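Local coordinates for putative sensory box/GGDEF family protein (Vibrio parahaemolyticus, PDB 3LID) that probably makes cyclic di-GMP from GTP through its GGDEF domain, with an extracellular PDC-fold sensor domain, the part in this structure, that probably regulates it, at residues D42-S47 and E66-S71; Y51-E56 and E91-K96; Y79-F84 and I109-S114. One frame throughout, in Å; residues are numbered along the deposited sequence. Where two conformers were deposited one is given.

Contact 1. Residues D42-S47 and E66-S71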
loop_
_atom_site.group_PDB
_atom_site.type_symbol
_atom_site.label_atom_id
_atom_site.label_comp_id
_atom_site.label_asym_id
_atom_site.label_seq_id
_atom_site.Cartn_x
_atom_site.Cartn_y
_atom_site.Cartn_z
ATOM N N ASP A 42 -14.592 5.342 6.470
ATOM C CA ASP A 42 -15.956 5.877 6.659
ATOM C C ASP A 42 -16.257 6.133 8.148
ATOM O O ASP A 42 -16.835 7.184 8.508
ATOM C CB ASP A 42 -16.955 4.910 6.059
ATOM C CG ASP A 42 -18.421 5.313 6.362
ATOM O OD1 ASP A 42 -18.870 6.298 5.782
ATOM O OD2 ASP A 42 -19.080 4.651 7.195
ATOM N N LEU A 43 -15.873 5.203 9.048
ATOM C CA LEU A 43 -16.131 5.392 10.493
ATOM C C LEU A 43 -15.306 6.571 10.979
ATOM O O LEU A 43 -15.833 7.406 11.746
ATOM C CB LEU A 43 -15.732 4.157 11.290
ATOM C CG LEU A 43 -16.811 3.029 11.151
ATOM C CD1 LEU A 43 -16.220 1.722 11.589
ATOM C CD2 LEU A 43 -18.012 3.369 12.050
ATOM N N LEU A 44 -14.038 6.711 10.529
ATOM C CA LEU A 44 -13.299 7.851 11.094
ATOM C C LEU A 44 -13.862 9.212 10.589
ATOM O O LEU A 44 -13.842 10.208 11.301
ATOM C CB LEU A 44 -11.842 7.776 10.641
ATOM C CG LEU A 44 -11.078 6.611 11.346
ATOM C CD1 LEU A 44 -9.722 6.401 10.626
ATOM C CD2 LEU A 44 -10.862 6.929 12.796
ATOM N N GLY A 45 -14.379 9.206 9.391
ATOM C CA GLY A 45 -14.838 10.446 8.802
ATOM C C GLY A 45 -16.160 10.851 9.426
ATOM O O GLY A 45 -16.512 12.023 9.373
ATOM N N HIS A 46 -16.879 9.918 10.003
ATOM C CA HIS A 46 -18.188 10.195 10.627
ATOM C C HIS A 46 -18.163 10.056 12.152
ATOM O O HIS A 46 -19.201 9.780 12.787
ATOM C CB HIS A 46 -19.285 9.329 9.963
ATOM C CG HIS A 46 -19.609 9.747 8.565
ATOM N ND1 HIS A 46 -19.047 9.160 7.437
ATOM C CD2 HIS A 46 -20.398 10.754 8.110
ATOM C CE1 HIS A 46 -19.494 9.780 6.357
ATOM N NE2 HIS A 46 -20.326 10.733 6.739
ATOM N N SER A 47 -17.029 10.289 12.782
ATOM C CA SER A 47 -16.898 9.923 14.149
ATOM C C SER A 47 -17.270 11.106 15.032
ATOM O O SER A 47 -17.096 12.293 14.684
ATOM C CB SER A 47 -15.491 9.445 14.470
ATOM O OG SER A 47 -14.637 10.488 14.708
ATOM N N GLU A 66 -7.025 12.707 19.440
ATOM C CA GLU A 66 -5.698 12.133 19.265
ATOM C C GLU A 66 -5.633 10.732 19.928
ATOM O O GLU A 66 -5.097 9.783 19.352
ATOM C CB GLU A 66 -4.669 12.976 19.942
ATOM C CG GLU A 66 -4.330 14.263 19.088
ATOM C CD GLU A 66 -3.399 15.253 19.794
ATOM O OE1 GLU A 66 -3.293 15.212 21.045
ATOM O OE2 GLU A 66 -2.759 16.020 19.048
ATOM N N ASN A 67 -6.196 10.617 21.122
ATOM C CA ASN A 67 -6.186 9.316 21.822
ATOM C C ASN A 67 -6.973 8.290 21.041
ATOM O O ASN A 67 -6.565 7.120 20.982
ATOM C CB ASN A 67 -6.734 9.487 23.262
ATOM C CG ASN A 67 -5.740 10.234 24.134
ATOM O OD1 ASN A 67 -4.618 10.393 23.741
ATOM N ND2 ASN A 67 -6.170 10.747 25.280
ATOM N N MET A 68 -8.114 8.704 20.459
ATOM C CA MET A 68 -8.907 7.790 19.678
ATOM C C MET A 68 -8.129 7.337 18.435
ATOM O O MET A 68 -8.036 6.097 18.134
ATOM C CB MET A 68 -10.215 8.484 19.270
ATOM C CG MET A 68 -11.274 7.597 18.646
ATOM S SD MET A 68 -11.173 7.394 16.875
ATOM C CE MET A 68 -11.882 8.976 16.194
ATOM N N TRP A 69 -7.572 8.302 17.689
ATOM C CA TRP A 69 -6.839 7.923 16.479
ATOM C C TRP A 69 -5.616 7.058 16.820
ATOM O O TRP A 69 -5.282 6.186 16.039
ATOM C CB TRP A 69 -6.417 9.188 15.734
ATOM C CG TRP A 69 -7.536 9.770 14.986
ATOM C CD1 TRP A 69 -8.864 9.383 14.991
ATOM C CD2 TRP A 69 -7.470 10.921 14.123
ATOM N NE1 TRP A 69 -9.588 10.192 14.141
ATOM C CE2 TRP A 69 -8.742 11.099 13.572
ATOM C CE3 TRP A 69 -6.427 11.740 13.716
ATOM C CZ2 TRP A 69 -9.040 12.149 12.675
ATOM C CZ3 TRP A 69 -6.678 12.758 12.794
ATOM C CH2 TRP A 69 -7.991 12.954 12.299
ATOM N N SER A 70 -4.920 7.322 17.926
ATOM C CA SER A 70 -3.797 6.514 18.306
ATOM C C SER A 70 -4.308 5.086 18.556
ATOM O O SER A 70 -3.586 4.123 18.174
ATOM C CB SER A 70 -3.165 7.076 19.579
ATOM O OG SER A 70 -2.576 8.358 19.304
ATOM N N SER A 71 -5.440 4.949 19.261
ATOM C CA SER A 71 -6.018 3.597 19.493
ATOM C C SER A 71 -6.356 2.903 18.204
ATOM O O SER A 71 -6.158 1.674 18.062
ATOM C CB SER A 71 -7.271 3.713 20.395
ATOM O OG SER A 71 -6.886 4.181 21.698
HETATM O O HOH W 1 -12.491 10.268 13.410
#
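Leu44 and Trp69 meet where the C-terminal end of helix 9-45 passes alongside helix 59-76, and a single methyl does the touching. CD2 of Leu44 lies 3.8 Å from Trp69 NE1 and is almost as close to CD1 of the same ring, coming obliquely onto the pyrrole part of the indole. Leu44 sets out toward the opposing helix, whereas the indole starts off across it and swings its pyrrole part back, with CG anti to its carbonyl carbon (chi1 -78°). This is the tight side, with both residues buried: the far part of the indole packs on Val93, Ile82 and Phe84, and Leu168 touches Leu44 and Trp69, so the pair closes over the sheet.

Met68 and Ser47, on the other side, are partly exposed. The Met68 chain bends at chi2 and chi3 and curls back beside Trp69, bringing SD into the plane of the indole at its edge. CE reaches to 3.5 Å from Ser47 OG and 4.1 Å from Leu44 CD2. Met68 was deposited in two conformations; the contacts described are those of one and are doubtful to that extent.

Between the helices sits a water that accepts from Trp69 NE1 at 3.0 Å, in the ring plane. It is placed to donate to Leu44 O and to meet Ser47 OG, but both distances, 2.5 Å, are doubtfully short. Ser47, the N-cap of helix 48-55, uses that same OG to cap Leu50 N.

No direct hydrogen bond joins the segments: apolar groups hold them, and a water appears to link indole to helix end.

Contact 2. Residues Y51-E56 and E91-K96. With EDO (1,2-ethanediol), chain I.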
loop_
_atom_site.group_PDB
_atom_site.type_symbol
_atom_site.label_atom_id
_atom_site.label_comp_id
_atom_site.label_asym_id
_atom_site.label_seq_id
_atom_site.Cartn_x
_atom_site.Cartn_y
_atom_site.Cartn_z
ATOM N N TYR A 51 -16.063 15.076 15.082
ATOM C CA TYR A 51 -17.128 16.089 15.031
ATOM C C TYR A 51 -16.973 17.040 16.219
ATOM O O TYR A 51 -16.959 18.272 16.045
ATOM C CB TYR A 51 -18.428 15.377 15.105
ATOM C CG TYR A 51 -19.536 16.361 15.218
ATOM C CD1 TYR A 51 -19.970 17.059 14.119
ATOM C CD2 TYR A 51 -20.136 16.613 16.473
ATOM C CE1 TYR A 51 -21.032 17.990 14.240
ATOM C CE2 TYR A 51 -21.179 17.529 16.611
ATOM C CZ TYR A 51 -21.618 18.204 15.490
ATOM O OH TYR A 51 -22.630 19.139 15.629
ATOM N N ASP A 52 -16.784 16.469 17.399
ATOM C CA ASP A 52 -16.625 17.342 18.597
ATOM C C ASP A 52 -15.468 18.307 18.495
ATOM O O ASP A 52 -15.597 19.527 18.875
ATOM C CB ASP A 52 -16.492 16.532 19.893
ATOM C CG ASP A 52 -17.761 15.727 20.223
ATOM O OD1 ASP A 52 -18.882 16.003 19.699
ATOM O OD2 ASP A 52 -17.638 14.790 21.039
ATOM N N TYR A 53 -14.321 17.810 18.038
ATOM C CA TYR A 53 -13.170 18.613 17.855
ATOM C C TYR A 53 -13.445 19.735 16.800
ATOM O O TYR A 53 -13.019 20.879 17.012
ATOM C CB TYR A 53 -11.955 17.726 17.423
ATOM C CG TYR A 53 -10.782 18.498 16.903
ATOM C CD1 TYR A 53 -9.966 19.257 17.785
ATOM C CD2 TYR A 53 -10.535 18.554 15.514
ATOM C CE1 TYR A 53 -8.855 20.024 17.256
ATOM C CE2 TYR A 53 -9.477 19.270 14.991
ATOM C CZ TYR A 53 -8.650 20.019 15.855
ATOM O OH TYR A 53 -7.583 20.708 15.295
ATOM N N LEU A 54 -14.017 19.388 15.665
ATOM C CA LEU A 54 -14.193 20.404 14.631
ATOM C C LEU A 54 -15.196 21.491 15.135
ATOM O O LEU A 54 -15.096 22.665 14.761
ATOM C CB LEU A 54 -14.712 19.786 13.337
ATOM C CG LEU A 54 -13.660 18.784 12.744
ATOM C CD1 LEU A 54 -14.324 18.241 11.522
ATOM C CD2 LEU A 54 -12.352 19.545 12.431
ATOM N N ARG A 55 -16.168 21.091 15.900
ATOM C CA ARG A 55 -17.108 22.104 16.484
ATOM C C ARG A 55 -16.420 22.977 17.523
ATOM O O ARG A 55 -16.663 24.196 17.576
ATOM C CB ARG A 55 -18.305 21.470 17.180
ATOM C CG ARG A 55 -19.167 20.560 16.359
ATOM C CD ARG A 55 -19.610 21.159 15.084
ATOM N NE ARG A 55 -20.072 22.553 15.213
ATOM C CZ ARG A 55 -21.229 22.927 15.768
ATOM N NH1 ARG A 55 -22.054 22.027 16.274
ATOM N NH2 ARG A 55 -21.559 24.205 15.796
ATOM N N GLU A 56 -15.608 22.360 18.352
ATOM C CA GLU A 56 -14.984 23.074 19.439
ATOM C C GLU A 56 -13.546 22.602 19.548
ATOM O O GLU A 56 -13.273 21.657 20.346
ATOM C CB GLU A 56 -15.795 22.882 20.712
ATOM C CG GLU A 56 -15.268 23.736 21.863
ATOM C CD GLU A 56 -16.095 23.528 23.147
ATOM O OE1 GLU A 56 -17.332 23.266 23.001
ATOM O OE2 GLU A 56 -15.497 23.580 24.249
ATOM N N GLU A 91 -1.590 20.833 8.293
ATOM C CA GLU A 91 -1.902 19.744 9.244
ATOM C C GLU A 91 -2.335 20.342 10.585
ATOM O O GLU A 91 -1.627 21.233 11.126
ATOM C CB GLU A 91 -0.659 18.923 9.480
ATOM C CG GLU A 91 -0.194 18.163 8.162
ATOM C CD GLU A 91 1.137 17.496 8.318
ATOM O OE1 GLU A 91 2.012 18.068 9.027
ATOM O OE2 GLU A 91 1.323 16.353 7.713
ATOM N N LYS A 92 -3.431 19.856 11.122
ATOM C CA LYS A 92 -3.953 20.356 12.422
ATOM C C LYS A 92 -3.892 19.195 13.440
ATOM O O LYS A 92 -3.669 19.428 14.675
ATOM C CB LYS A 92 -5.389 20.790 12.303
ATOM C CG LYS A 92 -5.617 21.945 11.272
ATOM C CD LYS A 92 -4.922 23.192 11.705
ATOM C CE LYS A 92 -5.409 23.547 13.079
ATOM N NZ LYS A 92 -5.185 24.973 13.270
ATOM N N VAL A 93 -4.077 17.955 12.943
ATOM C CA VAL A 93 -4.074 16.787 13.850
ATOM C C VAL A 93 -3.232 15.766 13.135
ATOM O O VAL A 93 -3.442 15.527 11.938
ATOM C CB VAL A 93 -5.444 16.159 14.077
ATOM C CG1 VAL A 93 -5.303 15.087 15.165
ATOM C CG2 VAL A 93 -6.463 17.238 14.615
ATOM N N ARG A 94 -2.220 15.235 13.819
ATOM C CA ARG A 94 -1.350 14.285 13.119
ATOM C C ARG A 94 -0.933 13.164 14.085
ATOM O O ARG A 94 -0.172 13.406 15.042
ATOM C CB ARG A 94 -0.087 15.039 12.673
ATOM C CG ARG A 94 0.936 14.146 11.978
ATOM C CD ARG A 94 1.998 14.993 11.262
ATOM N NE ARG A 94 2.907 14.114 10.543
ATOM C CZ ARG A 94 4.246 14.230 10.525
ATOM N NH1 ARG A 94 4.904 15.211 11.180
ATOM N NH2 ARG A 94 4.950 13.310 9.831
ATOM N N ILE A 95 -1.464 11.969 13.833
ATOM C CA ILE A 95 -1.057 10.802 14.645
ATOM C C ILE A 95 -0.141 10.035 13.738
ATOM O O ILE A 95 -0.451 9.832 12.575
ATOM C CB ILE A 95 -2.325 9.989 15.008
ATOM C CG1 ILE A 95 -3.198 10.743 16.075
ATOM C CG2 ILE A 95 -2.009 8.538 15.399
ATOM C CD1 ILE A 95 -2.551 11.409 17.118
ATOM N N LYS A 96 0.959 9.573 14.318
ATOM C CA LYS A 96 1.950 8.739 13.576
ATOM C C LYS A 96 1.990 7.395 14.284
ATOM O O LYS A 96 1.854 7.334 15.520
ATOM C CB LYS A 96 3.367 9.356 13.575
ATOM C CG LYS A 96 3.322 10.735 12.886
ATOM C CD LYS A 96 4.653 11.349 13.010
ATOM C CE LYS A 96 5.621 10.572 12.009
ATOM N NZ LYS A 96 6.961 11.296 11.835
HETATM C C1 EDO I . -18.262 25.587 13.748
HETATM O O1 EDO I . -19.431 24.750 13.952
HETATM C C2 EDO I . -17.220 24.854 12.893
HETATM O O2 EDO I . -17.521 23.423 12.980
#
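A classic beta bulge, in which Lys92 and Val93 both face Phe84 on the neighbouring strand, provides the surface on which Tyr53 of helix 48-55 rests. Tyr53 and Val93 point their side chains at one another. Val93 CG2 lies 3.7 Å from Tyr53 CE2 and equally near CZ and OH, approaching the ring obliquely at its phenol end. With CG anti to the backbone N (chi1 167°), the tyrosine sends its ring out from the helix to the strand. Its OH comes within 3.7 Å of Lys92 CB, where the two side chains cross at about a right angle.

The outer side of the helix is polar. CG of Arg55 lies over one face of the Tyr51 ring, toward its rim, and the chain then bends so that NH1 donates to Tyr51 OH at 3.0 Å. Its NE and NH2 both bond O1 of an ethanediol, probably from the crystallisation liquor, at 2.6 Å from NE, and O2 of that molecule donates to Leu54 O.

Helix 59-76 flanks the contact, Leu65 touching Tyr53 while Leu62 packs on Val93; Leu54 reaches across to Phe84 of strand 79-86 and Ile158 of strand 150-160.

Contact 3. Residues Y79-F84 and I109-S114. With PO4 (phosphate ion), chain C.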
loop_
_atom_site.group_PDB
_atom_site.type_symbol
_atom_site.label_atom_id
_atom_site.label_comp_id
_atom_site.label_asym_id
_atom_site.label_seq_id
_atom_site.Cartn_x
_atom_site.Cartn_y
_atom_site.Cartn_z
ATOM N N TYR A 79 -2.094 1.825 9.057
ATOM C CA TYR A 79 -1.950 3.312 8.856
ATOM C C TYR A 79 -0.677 3.836 9.478
ATOM O O TYR A 79 -0.468 3.659 10.675
ATOM C CB TYR A 79 -3.148 4.082 9.426
ATOM C CG TYR A 79 -4.441 3.598 8.867
ATOM C CD1 TYR A 79 -4.816 3.928 7.576
ATOM C CD2 TYR A 79 -5.287 2.734 9.622
ATOM C CE1 TYR A 79 -6.008 3.469 7.023
ATOM C CE2 TYR A 79 -6.487 2.289 9.072
ATOM C CZ TYR A 79 -6.803 2.605 7.762
ATOM O OH TYR A 79 -7.981 2.151 7.209
ATOM N N LYS A 80 0.194 4.407 8.647
ATOM C CA LYS A 80 1.421 5.006 9.116
ATOM C C LYS A 80 1.137 6.435 9.698
ATOM O O LYS A 80 1.798 6.870 10.615
ATOM C CB LYS A 80 2.402 5.039 7.958
ATOM C CG LYS A 80 3.768 5.496 8.445
ATOM C CD LYS A 80 4.859 4.887 7.574
ATOM C CE LYS A 80 6.221 5.219 8.116
ATOM N NZ LYS A 80 6.476 6.677 7.932
ATOM N N GLN A 81 0.104 7.080 9.198
ATOM C CA GLN A 81 -0.334 8.354 9.761
ATOM C C GLN A 81 -1.797 8.477 9.594
ATOM O O GLN A 81 -2.351 7.927 8.676
ATOM C CB GLN A 81 0.249 9.562 8.919
ATOM C CG GLN A 81 1.772 9.581 8.923
ATOM C CD GLN A 81 2.270 10.795 8.137
ATOM O OE1 GLN A 81 2.683 10.701 6.952
ATOM N NE2 GLN A 81 2.164 11.947 8.772
ATOM N N ILE A 82 -2.430 9.260 10.485
ATOM C CA ILE A 82 -3.830 9.598 10.395
ATOM C C ILE A 82 -3.850 11.099 10.730
ATOM O O ILE A 82 -3.335 11.491 11.788
ATOM C CB ILE A 82 -4.682 8.857 11.427
ATOM C CG1 ILE A 82 -4.555 7.326 11.129
ATOM C CG2 ILE A 82 -6.195 9.323 11.318
ATOM C CD1 ILE A 82 -5.302 6.502 12.223
ATOM N N ARG A 83 -4.351 11.903 9.790
ATOM C CA ARG A 83 -4.252 13.347 9.935
ATOM C C ARG A 83 -5.543 14.036 9.599
ATOM O O ARG A 83 -6.390 13.573 8.824
ATOM C CB ARG A 83 -3.266 13.864 8.923
ATOM C CG ARG A 83 -1.798 13.506 9.322
ATOM C CD ARG A 83 -0.768 14.029 8.270
ATOM N NE ARG A 83 -0.934 13.220 7.033
ATOM C CZ ARG A 83 -0.209 13.437 5.925
ATOM N NH1 ARG A 83 0.706 14.452 5.886
ATOM N NH2 ARG A 83 -0.347 12.624 4.866
ATOM N N PHE A 84 -5.669 15.240 10.161
ATOM C CA PHE A 84 -6.706 16.145 9.702
ATOM C C PHE A 84 -5.955 17.407 9.230
ATOM O O PHE A 84 -5.087 17.940 9.947
ATOM C CB PHE A 84 -7.678 16.548 10.841
ATOM C CG PHE A 84 -8.810 17.379 10.334
ATOM C CD1 PHE A 84 -9.858 16.779 9.632
ATOM C CD2 PHE A 84 -8.736 18.792 10.423
ATOM C CE1 PHE A 84 -10.881 17.527 9.101
ATOM C CE2 PHE A 84 -9.822 19.613 9.853
ATOM C CZ PHE A 84 -10.882 18.927 9.220
ATOM N N ILE A 109 4.752 18.309 14.926
ATOM C CA ILE A 109 5.495 18.749 13.729
ATOM C C ILE A 109 4.391 18.834 12.636
ATOM O O ILE A 109 4.008 17.787 12.076
ATOM C CB ILE A 109 6.616 17.800 13.308
ATOM C CG1 ILE A 109 7.716 17.784 14.424
ATOM C CG2 ILE A 109 7.272 18.292 12.008
ATOM C CD1 ILE A 109 8.688 16.661 14.256
ATOM N N LEU A 110 3.802 20.038 12.466
ATOM C CA LEU A 110 2.620 20.227 11.639
ATOM C C LEU A 110 3.011 21.101 10.448
ATOM O O LEU A 110 3.577 22.185 10.634
ATOM C CB LEU A 110 1.520 20.871 12.442
ATOM C CG LEU A 110 1.111 20.017 13.630
ATOM C CD1 LEU A 110 0.082 20.729 14.498
ATOM C CD2 LEU A 110 0.485 18.670 13.140
ATOM N N ARG A 111 2.749 20.650 9.236
ATOM C CA ARG A 111 3.276 21.343 8.046
ATOM C C ARG A 111 2.173 21.760 7.106
ATOM O O ARG A 111 1.039 21.256 7.150
ATOM C CB ARG A 111 4.142 20.379 7.245
ATOM C CG ARG A 111 5.487 20.043 7.902
ATOM C CD ARG A 111 5.422 18.806 8.827
ATOM N NE ARG A 111 4.623 17.620 8.414
ATOM C CZ ARG A 111 5.068 16.518 7.797
ATOM N NH1 ARG A 111 6.360 16.358 7.437
ATOM N NH2 ARG A 111 4.212 15.566 7.536
ATOM N N ASP A 112 2.526 22.735 6.258
ATOM C CA ASP A 112 1.602 23.133 5.189
ATOM C C ASP A 112 1.807 22.208 3.980
ATOM O O ASP A 112 2.868 22.236 3.343
ATOM C CB ASP A 112 2.027 24.574 4.795
ATOM C CG ASP A 112 1.277 25.098 3.629
ATOM O OD1 ASP A 112 0.435 24.407 3.008
ATOM O OD2 ASP A 112 1.518 26.287 3.374
ATOM N N LYS A 113 0.782 21.384 3.660
ATOM C CA LYS A 113 0.855 20.385 2.595
ATOM C C LYS A 113 0.173 20.864 1.339
ATOM O O LYS A 113 -0.118 20.088 0.416
ATOM C CB LYS A 113 0.190 19.103 3.053
ATOM C CG LYS A 113 0.984 18.457 4.144
ATOM C CD LYS A 113 2.213 17.682 3.581
ATOM C CE LYS A 113 3.101 17.222 4.725
ATOM N NZ LYS A 113 4.198 16.257 4.227
ATOM N N SER A 114 -0.126 22.178 1.309
ATOM C CA SER A 114 -0.916 22.661 0.186
ATOM C C SER A 114 -0.282 22.535 -1.200
ATOM O O SER A 114 -1.053 22.564 -2.214
ATOM C CB SER A 114 -1.386 24.088 0.444
ATOM O OG SER A 114 -0.242 24.939 0.443
HETATM P P PO4 C . 2.874 12.778 3.215
HETATM O O1 PO4 C . 3.571 12.366 4.526
HETATM O O2 PO4 C . 2.511 14.249 3.455
HETATM O O3 PO4 C . 1.613 11.999 2.972
HETATM O O4 PO4 C . 3.836 12.658 2.039
#
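Arg83 on strand 79-86 faces Arg111 and Lys113 of the loop 109-114 beside a bound phosphate, with no direct hydrogen bond between the two segments. The loop comes in past Ile109 and Leu110 to Arg111, whose chain, bent at chi2 (90°) and chi3, folds the guanidinium back toward the strand, so that NH2 stops 4.0 Å from Arg83 NH1. Arg111 stands in the second shell, without a hydrogen bond to the phosphate. Glu91 forms salt bridges with both arginines, to NE of Arg111 and NH1 of Arg83, and Asp140 takes NH1 of Arg111; these carboxylates probably offset part of the gathered positive charge.

Asp112 turns outward and shapes the loop. Its OD1 accepts from Ser114 N at 2.9 Å on the anti side, which makes an Asx turn, and from Ser114 OG at 2.7 Å on the syn side.

Lys113, between them, points back in. Its CE lies in the plane of the Arg83 guanidinium, at its edge, 3.8 Å from NH1, and NZ sits 3.2 Å above one face of the Arg111 guanidinium, toward its rim. From there NZ donates to phosphate O2 at 2.7 Å. Arg83 grips the anion edge-on, NH1 to O2 at 3.0 Å and nearly straight (160°), NH2 to O3 at 2.8 Å; Asn171 OD1 also takes NH2.

The phosphate probably came from the crystallisation liquor, yet its many donors mark a pocket suited to an anion, consistent with the ligand pocket of a PDC sensor domain. The side chains of Arg116, Tyr118, Arg153 and Asn171 and the backbone N of Arg139 also bond it, so strands 131-140, 150-160 and 163-173, with helix 117-124 and the loop leading into it, close the site around strand 79-86.

How the contacts relate
Contact 1 joins helix 9-45 to helix 59-76, contact 2 joins helix 48-55 to strand 91-98, and contact 3 works on the sheet's other face. The Trp69 indole bridges contact 1 to the strands of both other contacts. Contacts 2 and 3 share neighbouring strands, where successive residues divide the chemistry: Ile82 and Val93 turn toward the helices, Arg83 and Arg94 to the opposite face. Contact 3 is wholly buried but densely charged and built round an anion. Contact 2 is mostly buried and apolar, with Lys92 at the surface. Contact 1 is partly buried and mixes apolar packing with a probable water bridge.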